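Local coordinates for FAD-dependent pyridine nucleotide-disulphide oxidoreductase (Desulfovibrio vulgaris, PDB 3IWA), which probably transfers electrons from a reduced pyridine nucleotide to a disulphide or related acceptor by way of FAD, at residues Gly338-Lys343 and Gly347-Ala352; Asn316-Val321 and Ala331-Ala336; Cys20-Leu25 and Asn325-Asp330. All blocks are in the same frame, centred on the assembly; numbering follows the deposited sequence. Where two conformers were deposited one is given.

Contact 1. Residues Gly338-Lys343 and Gly347-Ala352; sequences GSWAVK and GSASGA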
ATOM      1  N   GLY A 338      -7.640   2.286 -11.816  1.00 36.27           N
ATOM      2  CA  GLY A 338      -8.981   2.520 -11.250  1.00 37.33           C
ATOM      3  C   GLY A 338      -9.164   2.366  -9.733  1.00 38.12           C
ATOM      4  O   GLY A 338     -10.208   1.959  -9.259  1.00 39.48           O
ATOM      5  N   SER A 339      -8.150   2.705  -8.966  1.00 37.99           N
ATOM      6  CA  SER A 339      -8.245   2.687  -7.531  1.00 37.72           C
ATOM      7  C   SER A 339      -9.371   3.575  -7.014  1.00 37.88           C
ATOM      8  O   SER A 339      -9.592   4.648  -7.535  1.00 38.08           O
ATOM      9  CB  SER A 339      -6.921   3.180  -6.971  1.00 37.78           C
ATOM     10  OG  SER A 339      -5.865   2.435  -7.523  1.00 37.89           O
ATOM     11  N   TRP A 340     -10.045   3.163  -5.959  1.00 37.87           N
ATOM     12  CA  TRP A 340     -11.177   3.937  -5.443  1.00 38.28           C
ATOM     13  C   TRP A 340     -11.403   3.587  -3.977  1.00 39.52           C
ATOM     14  O   TRP A 340     -10.954   2.559  -3.501  1.00 39.09           O
ATOM     15  CB  TRP A 340     -12.462   3.662  -6.255  1.00 37.68           C
ATOM     16  CG  TRP A 340     -12.872   2.209  -6.229  1.00 35.93           C
ATOM     17  CD1 TRP A 340     -12.436   1.230  -7.056  1.00 35.91           C
ATOM     18  CD2 TRP A 340     -13.745   1.571  -5.283  1.00 33.23           C
ATOM     19  NE1 TRP A 340     -13.002   0.014  -6.696  1.00 34.23           N
ATOM     20  CE2 TRP A 340     -13.771   0.207  -5.583  1.00 32.43           C
ATOM     21  CE3 TRP A 340     -14.455   2.019  -4.168  1.00 33.19           C
ATOM     22  CZ2 TRP A 340     -14.550  -0.710  -4.847  1.00 31.80           C
ATOM     23  CZ3 TRP A 340     -15.206   1.112  -3.450  1.00 33.50           C
ATOM     24  CH2 TRP A 340     -15.267  -0.229  -3.808  1.00 28.62           C
ATOM     25  N   ALA A 341     -12.094   4.470  -3.276  1.00 41.60           N
ATOM     26  CA  ALA A 341     -12.548   4.232  -1.933  1.00 43.10           C
ATOM     27  C   ALA A 341     -13.835   4.999  -1.717  1.00 44.98           C
ATOM     28  O   ALA A 341     -13.993   6.106  -2.234  1.00 44.94           O
ATOM     29  CB  ALA A 341     -11.496   4.661  -0.938  1.00 43.53           C
ATOM     30  N   VAL A 342     -14.765   4.385  -0.982  1.00 47.09           N
ATOM     31  CA  VAL A 342     -16.000   5.023  -0.526  1.00 48.23           C
ATOM     32  C   VAL A 342     -16.175   4.780   0.980  1.00 49.68           C
ATOM     33  O   VAL A 342     -16.062   3.646   1.463  1.00 49.78           O
ATOM     34  CB  VAL A 342     -17.240   4.450  -1.217  1.00 47.95           C
ATOM     35  CG1 VAL A 342     -18.349   5.435  -1.158  1.00 49.20           C
ATOM     36  CG2 VAL A 342     -16.972   4.145  -2.640  1.00 49.93           C
ATOM     37  N   LYS A 343     -16.448   5.843   1.718  1.00 51.26           N
ATOM     38  CA  LYS A 343     -16.797   5.739   3.116  1.00 53.04           C
ATOM     39  C   LYS A 343     -18.328   5.784   3.228  1.00 52.93           C
ATOM     40  O   LYS A 343     -18.979   6.680   2.671  1.00 51.94           O
ATOM     41  CB  LYS A 343     -16.128   6.866   3.899  1.00 54.06           C
ATOM     42  CG  LYS A 343     -16.604   7.032   5.355  1.00 57.89           C
ATOM     43  CD  LYS A 343     -15.722   6.321   6.386  1.00 61.42           C
ATOM     44  CE  LYS A 343     -16.429   6.228   7.762  1.00 63.36           C
ATOM     45  NZ  LYS A 343     -17.721   5.452   7.714  1.00 64.09           N
ATOM     46  N   GLY A 347     -19.114   1.112   7.545  1.00 55.45           N
ATOM     47  CA  GLY A 347     -18.017   0.488   6.812  1.00 53.56           C
ATOM     48  C   GLY A 347     -17.411   1.400   5.770  1.00 51.73           C
ATOM     49  O   GLY A 347     -17.935   2.468   5.487  1.00 51.18           O
ATOM     50  N   SER A 348     -16.293   0.944   5.217  1.00 49.47           N
ATOM     51  CA  SER A 348     -15.633   1.542   4.083  1.00 47.97           C
ATOM     52  C   SER A 348     -15.417   0.461   3.076  1.00 45.94           C
ATOM     53  O   SER A 348     -15.192  -0.664   3.444  1.00 46.41           O
ATOM     54  CB  SER A 348     -14.286   2.087   4.485  1.00 48.08           C
ATOM     55  OG  SER A 348     -14.462   3.269   5.237  1.00 50.49           O
ATOM     56  N   ALA A 349     -15.499   0.803   1.807  1.00 44.08           N
ATOM     57  CA  ALA A 349     -15.202  -0.117   0.744  1.00 43.25           C
ATOM     58  C   ALA A 349     -14.081   0.490  -0.104  1.00 42.27           C
ATOM     59  O   ALA A 349     -14.005   1.697  -0.235  1.00 42.92           O
ATOM     60  CB  ALA A 349     -16.440  -0.368  -0.094  1.00 42.84           C
ATOM     61  N   SER A 350     -13.222  -0.345  -0.691  1.00 40.94           N
ATOM     62  CA  SER A 350     -12.101   0.136  -1.492  1.00 39.66           C
ATOM     63  C   SER A 350     -11.656  -0.927  -2.469  1.00 37.20           C
ATOM     64  O   SER A 350     -11.955  -2.077  -2.272  1.00 36.72           O
ATOM     65  CB  SER A 350     -10.947   0.560  -0.581  1.00 39.95           C
ATOM     66  OG  SER A 350      -9.972   1.222  -1.348  1.00 43.35           O
ATOM     67  N   GLY A 351     -10.965  -0.531  -3.534  1.00 35.26           N
ATOM     68  CA  GLY A 351     -10.568  -1.465  -4.617  1.00 33.73           C
ATOM     69  C   GLY A 351      -9.738  -0.860  -5.770  1.00 32.12           C
ATOM     70  O   GLY A 351      -9.398   0.300  -5.759  1.00 31.38           O
ATOM     71  N   ALA A 352      -9.400  -1.676  -6.746  1.00 30.74           N
ATOM     72  CA  ALA A 352      -8.588  -1.267  -7.880  1.00 30.90           C
ATOM     73  C   ALA A 352      -8.678  -2.353  -8.901  1.00 30.28           C
ATOM     74  O   ALA A 352      -8.800  -3.491  -8.537  1.00 30.82           O
ATOM     75  CB  ALA A 352      -7.119  -1.032  -7.494  1.00 30.07           C
TER

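Contact 2. Residues Asn316-Val321 and Ala331-Ala336; sequences NRQGRV and ATFPGA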
ATOM      1  N   ASN A 316      -5.542  15.986 -10.313  1.00 40.23           N
ATOM      2  CA  ASN A 316      -4.314  16.549  -9.805  1.00 40.61           C
ATOM      3  C   ASN A 316      -3.067  15.948 -10.422  1.00 38.47           C
ATOM      4  O   ASN A 316      -2.170  16.682 -10.790  1.00 38.66           O
ATOM      5  CB  ASN A 316      -4.277  16.549  -8.271  1.00 40.88           C
ATOM      6  CG  ASN A 316      -5.128  17.683  -7.700  1.00 46.04           C
ATOM      7  OD1 ASN A 316      -5.381  18.664  -8.415  1.00 52.08           O
ATOM      8  ND2 ASN A 316      -5.587  17.562  -6.437  1.00 49.03           N
ATOM      9  N   ARG A 317      -3.063  14.645 -10.634  1.00 36.56           N
ATOM     10  CA  ARG A 317      -1.865  13.974 -11.099  1.00 35.75           C
ATOM     11  C   ARG A 317      -1.649  14.331 -12.565  1.00 35.29           C
ATOM     12  O   ARG A 317      -0.558  14.704 -12.930  1.00 33.95           O
ATOM     13  CB  ARG A 317      -1.966  12.481 -10.891  1.00 35.35           C
ATOM     14  CG  ARG A 317      -2.162  12.109  -9.431  1.00 34.94           C
ATOM     15  CD  ARG A 317      -2.275  10.625  -9.206  1.00 35.44           C
ATOM     16  NE  ARG A 317      -2.675  10.353  -7.833  1.00 35.77           N
ATOM     17  CZ  ARG A 317      -3.473   9.367  -7.444  1.00 33.87           C
ATOM     18  NH1 ARG A 317      -3.977   8.519  -8.323  1.00 35.47           N
ATOM     19  NH2 ARG A 317      -3.757   9.227  -6.159  1.00 32.49           N
ATOM     20  N   GLN A 318      -2.714  14.273 -13.365  1.00 34.85           N
ATOM     21  CA  GLN A 318      -2.627  14.579 -14.796  1.00 35.45           C
ATOM     22  C   GLN A 318      -2.375  16.083 -15.018  1.00 34.81           C
ATOM     23  O   GLN A 318      -1.667  16.437 -15.909  1.00 34.14           O
ATOM     24  CB  GLN A 318      -3.868  14.148 -15.574  1.00 34.95           C
ATOM     25  CG  GLN A 318      -4.188  12.670 -15.515  1.00 36.72           C
ATOM     26  CD  GLN A 318      -5.510  12.341 -16.211  1.00 36.30           C
ATOM     27  OE1 GLN A 318      -6.177  13.233 -16.735  1.00 36.70           O
ATOM     28  NE2 GLN A 318      -5.859  11.066 -16.256  1.00 32.58           N
ATOM     29  N   GLY A 319      -2.929  16.925 -14.170  1.00 34.96           N
ATOM     30  CA  GLY A 319      -2.749  18.358 -14.275  1.00 35.83           C
ATOM     31  C   GLY A 319      -1.304  18.754 -14.115  1.00 36.60           C
ATOM     32  O   GLY A 319      -0.798  19.610 -14.860  1.00 37.67           O
ATOM     33  N   ARG A 320      -0.635  18.119 -13.148  1.00 36.67           N
ATOM     34  CA  ARG A 320       0.756  18.399 -12.890  1.00 35.96           C
ATOM     35  C   ARG A 320       1.568  18.086 -14.109  1.00 35.26           C
ATOM     36  O   ARG A 320       2.384  18.882 -14.517  1.00 34.80           O
ATOM     37  CB  ARG A 320       1.265  17.618 -11.703  1.00 35.76           C
ATOM     38  CG  ARG A 320       2.657  18.016 -11.311  1.00 37.15           C
ATOM     39  CD  ARG A 320       3.049  17.367  -9.977  1.00 39.19           C
ATOM     40  NE  ARG A 320       4.113  18.109  -9.314  1.00 39.16           N
ATOM     41  CZ  ARG A 320       5.403  17.883  -9.458  1.00 40.25           C
ATOM     42  NH1 ARG A 320       6.248  18.633  -8.787  1.00 43.90           N
ATOM     43  NH2 ARG A 320       5.860  16.926 -10.250  1.00 38.92           N
ATOM     44  N   VAL A 321       1.330  16.926 -14.704  1.00 34.68           N
ATOM     45  CA  VAL A 321       2.046  16.529 -15.911  1.00 34.12           C
ATOM     46  C   VAL A 321       1.734  17.510 -17.029  1.00 34.85           C
ATOM     47  O   VAL A 321       2.651  17.880 -17.758  1.00 34.64           O
ATOM     48  CB  VAL A 321       1.702  15.078 -16.337  1.00 34.64           C
ATOM     49  CG1 VAL A 321       2.126  14.756 -17.778  1.00 32.16           C
ATOM     50  CG2 VAL A 321       2.309  14.056 -15.323  1.00 33.43           C
ATOM     51  N   ALA A 331       7.343  15.156 -18.833  1.00 46.95           N
ATOM     52  CA  ALA A 331       6.626  14.338 -17.860  1.00 45.80           C
ATOM     53  C   ALA A 331       5.536  13.449 -18.518  1.00 44.64           C
ATOM     54  O   ALA A 331       4.873  13.865 -19.468  1.00 43.39           O
ATOM     55  CB  ALA A 331       6.006  15.259 -16.764  1.00 45.78           C
ATOM     56  N   THR A 332       5.379  12.227 -17.991  1.00 43.40           N
ATOM     57  CA  THR A 332       4.416  11.245 -18.492  1.00 42.61           C
ATOM     58  C   THR A 332       3.428  10.733 -17.440  1.00 40.72           C
ATOM     59  O   THR A 332       3.713  10.709 -16.258  1.00 41.20           O
ATOM     60  CB  THR A 332       5.133  10.029 -19.106  1.00 43.06           C
ATOM     61  OG1 THR A 332       5.907   9.368 -18.101  1.00 43.66           O
ATOM     62  CG2 THR A 332       6.047  10.463 -20.246  1.00 44.79           C
ATOM     63  N   PHE A 333       2.254  10.350 -17.905  1.00 38.98           N
ATOM     64  CA  PHE A 333       1.202   9.728 -17.085  1.00 37.79           C
ATOM     65  C   PHE A 333       0.776   8.496 -17.862  1.00 37.38           C
ATOM     66  O   PHE A 333       0.269   8.616 -18.978  1.00 37.31           O
ATOM     67  CB  PHE A 333       0.030  10.678 -16.881  1.00 37.41           C
ATOM     68  CG  PHE A 333      -0.948  10.195 -15.888  1.00 36.36           C
ATOM     69  CD1 PHE A 333      -0.743  10.395 -14.530  1.00 34.56           C
ATOM     70  CD2 PHE A 333      -2.063   9.481 -16.291  1.00 34.79           C
ATOM     71  CE1 PHE A 333      -1.653   9.910 -13.614  1.00 33.99           C
ATOM     72  CE2 PHE A 333      -2.953   9.004 -15.383  1.00 32.61           C
ATOM     73  CZ  PHE A 333      -2.762   9.215 -14.058  1.00 33.32           C
ATOM     74  N   PRO A 334       1.035   7.290 -17.312  1.00 36.94           N
ATOM     75  CA  PRO A 334       0.963   6.052 -18.109  1.00 36.09           C
ATOM     76  C   PRO A 334      -0.441   5.525 -18.414  1.00 35.63           C
ATOM     77  O   PRO A 334      -0.633   4.733 -19.353  1.00 34.03           O
ATOM     78  CB  PRO A 334       1.705   5.032 -17.235  1.00 36.77           C
ATOM     79  CG  PRO A 334       1.440   5.502 -15.799  1.00 37.60           C
ATOM     80  CD  PRO A 334       1.482   7.047 -15.928  1.00 36.91           C
ATOM     81  N   GLY A 335      -1.410   5.945 -17.613  1.00 35.06           N
ATOM     82  CA  GLY A 335      -2.747   5.363 -17.645  1.00 34.51           C
ATOM     83  C   GLY A 335      -3.211   5.153 -16.225  1.00 34.16           C
ATOM     84  O   GLY A 335      -2.684   5.764 -15.311  1.00 33.75           O
ATOM     85  N   ALA A 336      -4.156   4.241 -16.037  1.00 34.39           N
ATOM     86  CA  ALA A 336      -4.722   3.995 -14.732  1.00 33.76           C
ATOM     87  C   ALA A 336      -5.165   2.547 -14.569  1.00 34.89           C
ATOM     88  O   ALA A 336      -5.362   1.820 -15.570  1.00 34.94           O
ATOM     89  CB  ALA A 336      -5.868   4.929 -14.484  1.00 32.37           C
TER

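Contact 3. Residues Cys20-Leu25 and Asn325-Asp330; sequences CRFKRL and NLADGD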
ATOM      1  N   CYS A  20      -1.326  26.527 -12.526  1.00 46.68           N
ATOM      2  CA  CYS A  20      -0.468  26.814 -11.385  0.50 47.40           C
ATOM      3  C   CYS A  20       0.896  26.125 -11.485  1.00 46.91           C
ATOM      4  O   CYS A  20       1.935  26.721 -11.183  1.00 48.15           O
ATOM      5  CB  CYS A  20      -1.145  26.390 -10.093  0.50 47.77           C
ATOM      6  SG  CYS A  20      -0.045  26.520  -8.707  0.50 51.37           S
ATOM      7  N   ARG A  21       0.909  24.876 -11.921  1.00 45.12           N
ATOM      8  CA  ARG A  21       2.181  24.180 -12.133  1.00 43.65           C
ATOM      9  C   ARG A  21       2.963  24.840 -13.284  1.00 43.91           C
ATOM     10  O   ARG A  21       4.193  25.003 -13.226  1.00 42.05           O
ATOM     11  CB  ARG A  21       1.917  22.710 -12.455  1.00 42.98           C
ATOM     12  CG  ARG A  21       3.083  21.936 -12.970  1.00 40.69           C
ATOM     13  CD  ARG A  21       4.200  21.772 -11.943  1.00 39.16           C
ATOM     14  NE  ARG A  21       5.261  20.903 -12.470  1.00 38.42           N
ATOM     15  CZ  ARG A  21       6.424  20.697 -11.864  1.00 36.24           C
ATOM     16  NH1 ARG A  21       6.677  21.260 -10.699  1.00 35.82           N
ATOM     17  NH2 ARG A  21       7.323  19.905 -12.409  1.00 36.13           N
ATOM     18  N   PHE A  22       2.238  25.189 -14.348  1.00 43.98           N
ATOM     19  CA  PHE A  22       2.847  25.874 -15.480  1.00 44.36           C
ATOM     20  C   PHE A  22       3.599  27.134 -15.048  1.00 45.02           C
ATOM     21  O   PHE A  22       4.781  27.318 -15.371  1.00 43.57           O
ATOM     22  CB  PHE A  22       1.789  26.277 -16.483  1.00 43.93           C
ATOM     23  CG  PHE A  22       2.325  27.080 -17.621  1.00 42.56           C
ATOM     24  CD1 PHE A  22       3.407  26.642 -18.330  1.00 42.01           C
ATOM     25  CD2 PHE A  22       1.725  28.280 -17.992  1.00 42.59           C
ATOM     26  CE1 PHE A  22       3.913  27.383 -19.414  1.00 41.15           C
ATOM     27  CE2 PHE A  22       2.211  28.996 -19.058  1.00 42.61           C
ATOM     28  CZ  PHE A  22       3.304  28.534 -19.775  1.00 40.03           C
ATOM     29  N   LYS A  23       2.869  27.968 -14.308  1.00 46.23           N
ATOM     30  CA  LYS A  23       3.346  29.249 -13.814  1.00 47.66           C
ATOM     31  C   LYS A  23       4.533  29.098 -12.863  1.00 48.43           C
ATOM     32  O   LYS A  23       5.487  29.856 -12.971  1.00 49.69           O
ATOM     33  CB  LYS A  23       2.204  30.035 -13.157  1.00 47.59           C
ATOM     34  CG  LYS A  23       1.161  30.622 -14.151  1.00 48.13           C
ATOM     35  CD  LYS A  23       1.705  31.757 -15.064  1.00 49.97           C
ATOM     36  CE  LYS A  23       2.044  33.072 -14.312  1.00 51.20           C
ATOM     37  NZ  LYS A  23       2.998  33.964 -15.086  1.00 50.39           N
ATOM     38  N   ARG A  24       4.531  28.092 -11.987  1.00 48.60           N
ATOM     39  CA  ARG A  24       5.665  27.922 -11.087  1.00 48.04           C
ATOM     40  C   ARG A  24       6.933  27.739 -11.933  1.00 47.21           C
ATOM     41  O   ARG A  24       7.954  28.342 -11.634  1.00 47.48           O
ATOM     42  CB  ARG A  24       5.452  26.778 -10.075  1.00 48.15           C
ATOM     43  N   LEU A  25       6.845  26.964 -13.007  1.00 46.44           N
ATOM     44  CA  LEU A  25       7.990  26.696 -13.902  1.00 46.67           C
ATOM     45  C   LEU A  25       8.341  27.811 -14.922  1.00 47.09           C
ATOM     46  O   LEU A  25       9.523  28.003 -15.266  1.00 47.05           O
ATOM     47  CB  LEU A  25       7.725  25.413 -14.697  1.00 46.48           C
ATOM     48  CG  LEU A  25       7.454  24.168 -13.870  1.00 46.44           C
ATOM     49  CD1 LEU A  25       6.965  23.045 -14.771  1.00 43.84           C
ATOM     50  CD2 LEU A  25       8.694  23.774 -13.038  1.00 43.35           C
ATOM     51  N   ASN A 325       4.597  19.812 -18.967  1.00 38.27           N
ATOM     52  CA  ASN A 325       4.762  19.694 -20.400  1.00 38.76           C
ATOM     53  C   ASN A 325       4.431  21.003 -21.149  1.00 39.32           C
ATOM     54  O   ASN A 325       4.988  21.218 -22.192  1.00 39.50           O
ATOM     55  CB  ASN A 325       3.977  18.497 -20.946  1.00 38.55           C
ATOM     56  CG  ASN A 325       4.537  17.184 -20.441  1.00 39.02           C
ATOM     57  OD1 ASN A 325       5.658  17.177 -19.934  1.00 37.73           O
ATOM     58  ND2 ASN A 325       3.779  16.067 -20.580  1.00 34.61           N
ATOM     59  N   LEU A 326       3.529  21.845 -20.615  1.00 39.70           N
ATOM     60  CA  LEU A 326       3.299  23.198 -21.146  1.00 39.79           C
ATOM     61  C   LEU A 326       4.561  24.025 -21.018  1.00 41.07           C
ATOM     62  O   LEU A 326       4.794  24.900 -21.847  1.00 40.67           O
ATOM     63  CB  LEU A 326       2.199  23.955 -20.404  1.00 39.06           C
ATOM     64  CG  LEU A 326       0.764  23.439 -20.474  1.00 37.58           C
ATOM     65  CD1 LEU A 326      -0.117  24.080 -19.366  1.00 30.37           C
ATOM     66  CD2 LEU A 326       0.224  23.691 -21.859  1.00 36.61           C
ATOM     67  N   ALA A 327       5.352  23.754 -19.968  1.00 41.94           N
ATOM     68  CA  ALA A 327       6.680  24.370 -19.796  1.00 42.97           C
ATOM     69  C   ALA A 327       7.818  23.634 -20.485  1.00 44.15           C
ATOM     70  O   ALA A 327       8.935  23.779 -20.072  1.00 44.96           O
ATOM     71  CB  ALA A 327       7.008  24.558 -18.356  1.00 42.14           C
ATOM     72  N   ASP A 328       7.534  22.872 -21.537  1.00 46.43           N
ATOM     73  CA  ASP A 328       8.565  22.238 -22.357  1.00 48.13           C
ATOM     74  C   ASP A 328       9.232  21.050 -21.683  1.00 48.76           C
ATOM     75  O   ASP A 328      10.253  20.572 -22.175  1.00 49.30           O
ATOM     76  CB  ASP A 328       9.626  23.270 -22.842  1.00 49.34           C
ATOM     77  CG  ASP A 328       9.030  24.348 -23.772  1.00 51.10           C
ATOM     78  OD1 ASP A 328       8.406  23.981 -24.798  1.00 54.83           O
ATOM     79  OD2 ASP A 328       9.168  25.552 -23.459  1.00 51.95           O
ATOM     80  N   GLY A 329       8.651  20.540 -20.592  1.00 49.58           N
ATOM     81  CA  GLY A 329       9.152  19.293 -19.963  1.00 49.54           C
ATOM     82  C   GLY A 329       8.727  18.064 -20.745  1.00 49.41           C
ATOM     83  O   GLY A 329       8.137  18.184 -21.810  1.00 48.82           O
ATOM     84  N   ASP A 330       9.007  16.877 -20.206  1.00 49.40           N
ATOM     85  CA  ASP A 330       8.588  15.634 -20.844  1.00 49.24           C
ATOM     86  C   ASP A 330       8.141  14.646 -19.754  1.00 48.48           C
ATOM     87  O   ASP A 330       8.517  13.483 -19.735  1.00 48.46           O
ATOM     88  CB  ASP A 330       9.726  15.084 -21.700  1.00 49.57           C
ATOM     89  CG  ASP A 330       9.272  14.035 -22.701  1.00 50.55           C
ATOM     90  OD1 ASP A 330       8.200  14.195 -23.332  1.00 53.31           O
ATOM     91  OD2 ASP A 330      10.010  13.041 -22.869  1.00 51.75           O
TER

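Contact 1. Residues Gly338-Lys343 and Gly347-Ala352
The indole of Trp340 lies flat over the backbone of the facing strand, its six- and five-membered rings spanning Ala349 to Gly351. With chi1 at 60°, CG sits between the backbone N and the carbonyl carbon, and the ring folds across to the neighbouring strand. Gly351 N lies over the ring centre, NE1 of Trp340 comes within 3.5 Å of Gly351 CA, and Gly351, having no side chain, lets the indole lie this close over its backbone. At the far end of the ring, Trp340 CZ3 meets Ala349 CB at 3.9 Å, while Phe199 approaches the indole edge-to-face.

On the other face of the sheet, Ser350 turns OG anti to its own N (chi1 -170°) and donates to Trp340 O at 2.7 Å. That carbonyl is gripped twice, since Gly351 N also bonds to it. Lys343 bends at chi2 and lays CD 3.5 Å from Ser348 OG. Ser339 OG rests 3.7 Å from Ala352 CB, and its hydrogen-bond partner is Glu436 O of the second subunit. Val438 of that subunit packs on Ala341 and Ser350.

Val342 and Ala349 bond to each other in both directions, and strands 340-343 and 348-353 thus form an antiparallel beta hairpin at the margin of the five-stranded sheet of the dimerisation domain, as in the pyridine nucleotide-disulphide oxidoreductase family.

Contact 2. Residues Asn316-Val321 and Ala331-Ala336
Ala331 opens the loop segment against Val321 on helix 314-326, with its CB 4.0 Å from Val321 CG1. Val321 CG1 also comes within 3.3 Å of Ala331 O, a carbonyl that accepts a hydrogen bond from Asn325 ND2. At Thr332 the backbone makes the contact: its O lies 3.7 Å from Val321 CG2, whereas the side chain starts away from the helix and its OG1 hydrogen-bonds to Glu430 of the second subunit. The valine therefore offers one branch to each of two successive carbonyls.

Phe333 makes the largest contribution of the loop. Its CG is anti to the backbone N (chi1 -170°), which sends the ring in toward the helix. Gln318 CG stands almost centrally over one face, 3.8 Å from the ring centroid and 9° off the normal, a CH-pi contact. The amide beyond is steeply inclined to the ring, their planes 72° apart, and its NE2 lies 3.7 Å from Phe333 CE2. Gln318 OE1 accepts from Gly293 N, which should limit the swing of the amide. Arg317 adds its CB, 3.8 Å from Phe333 CE1, and then runs outward to Asn451 and Val437 O of the second subunit.

This is a helix followed by a loop that folds back along its flank, held by van der Waals packing and one CH-pi contact, and part of the subunit interface of the homodimer.

Contact 3. Residues Cys20-Leu25 and Asn325-Asp330
The last turns of helix 14-25 pass beside the C-terminal end of helix 314-326, their backbones nearest at Phe22 and Ala327, whose CA atoms are 6.0 Å apart. Phe22 takes the larger part of the side-chain contact on its helix. Its CG is anti to the backbone N (chi1 175°), and the ring reaches across with its CD1-CE1 side foremost: CD1 lies 3.6 Å from Leu326 CB, and CE1 is equally close to Leu326 O. Ala327 N stands near the plane of this ring, at its edge, 3.8 Å from CD1. The side chains of Phe22 and Leu326 cross at about a right angle, and the leucine also brings CD1 to 4.1 Å from Phe22 CB.

One turn further on, Leu25 covers the methyl of Ala327, CB to CB 3.8 Å, with its CD1 at nearly the same separation. Behind these residues, Phe22 rests on Val31 while Leu326 touches Val118 and Phe290, all three on the parallel sheet that holds strands 5-9, 30-34, 116-119 and 289-291.

Just past Ala327 the helix closes in a Schellman motif, with Asp328 at positive phi as its C-prime residue and Gly329 N bonded back to Thr324 O. The whole is plain apolar helix-to-helix-end packing, two helices lying against that sheet of a Rossmann-like nucleotide-binding fold, the type that holds FAD in this family.

Overall arrangement
From the N terminus, helix 14-25 supplies the first half of contact 3, which waits some 300 residues for its partner at 325-330 and so closes by far the longest loop. Contact 2 crosses it: 316-321 precedes 325-330 and 331-336 follows, both contacts drawing on helix 314-326. Their centres are about 13 Å apart, and they touch where the helix end meets the loop. Contact 1 comes last, in series, a tight hairpin with three residues between its segments. Contact 3 joins helix 314-326 to helix 14-25 of the N-terminal Rossmann-like fold, contact 2 folds the trailing loop back on that helix, and the chain then enters the dimerisation-domain sheet. Contacts 1 and 2 both touch the second subunit.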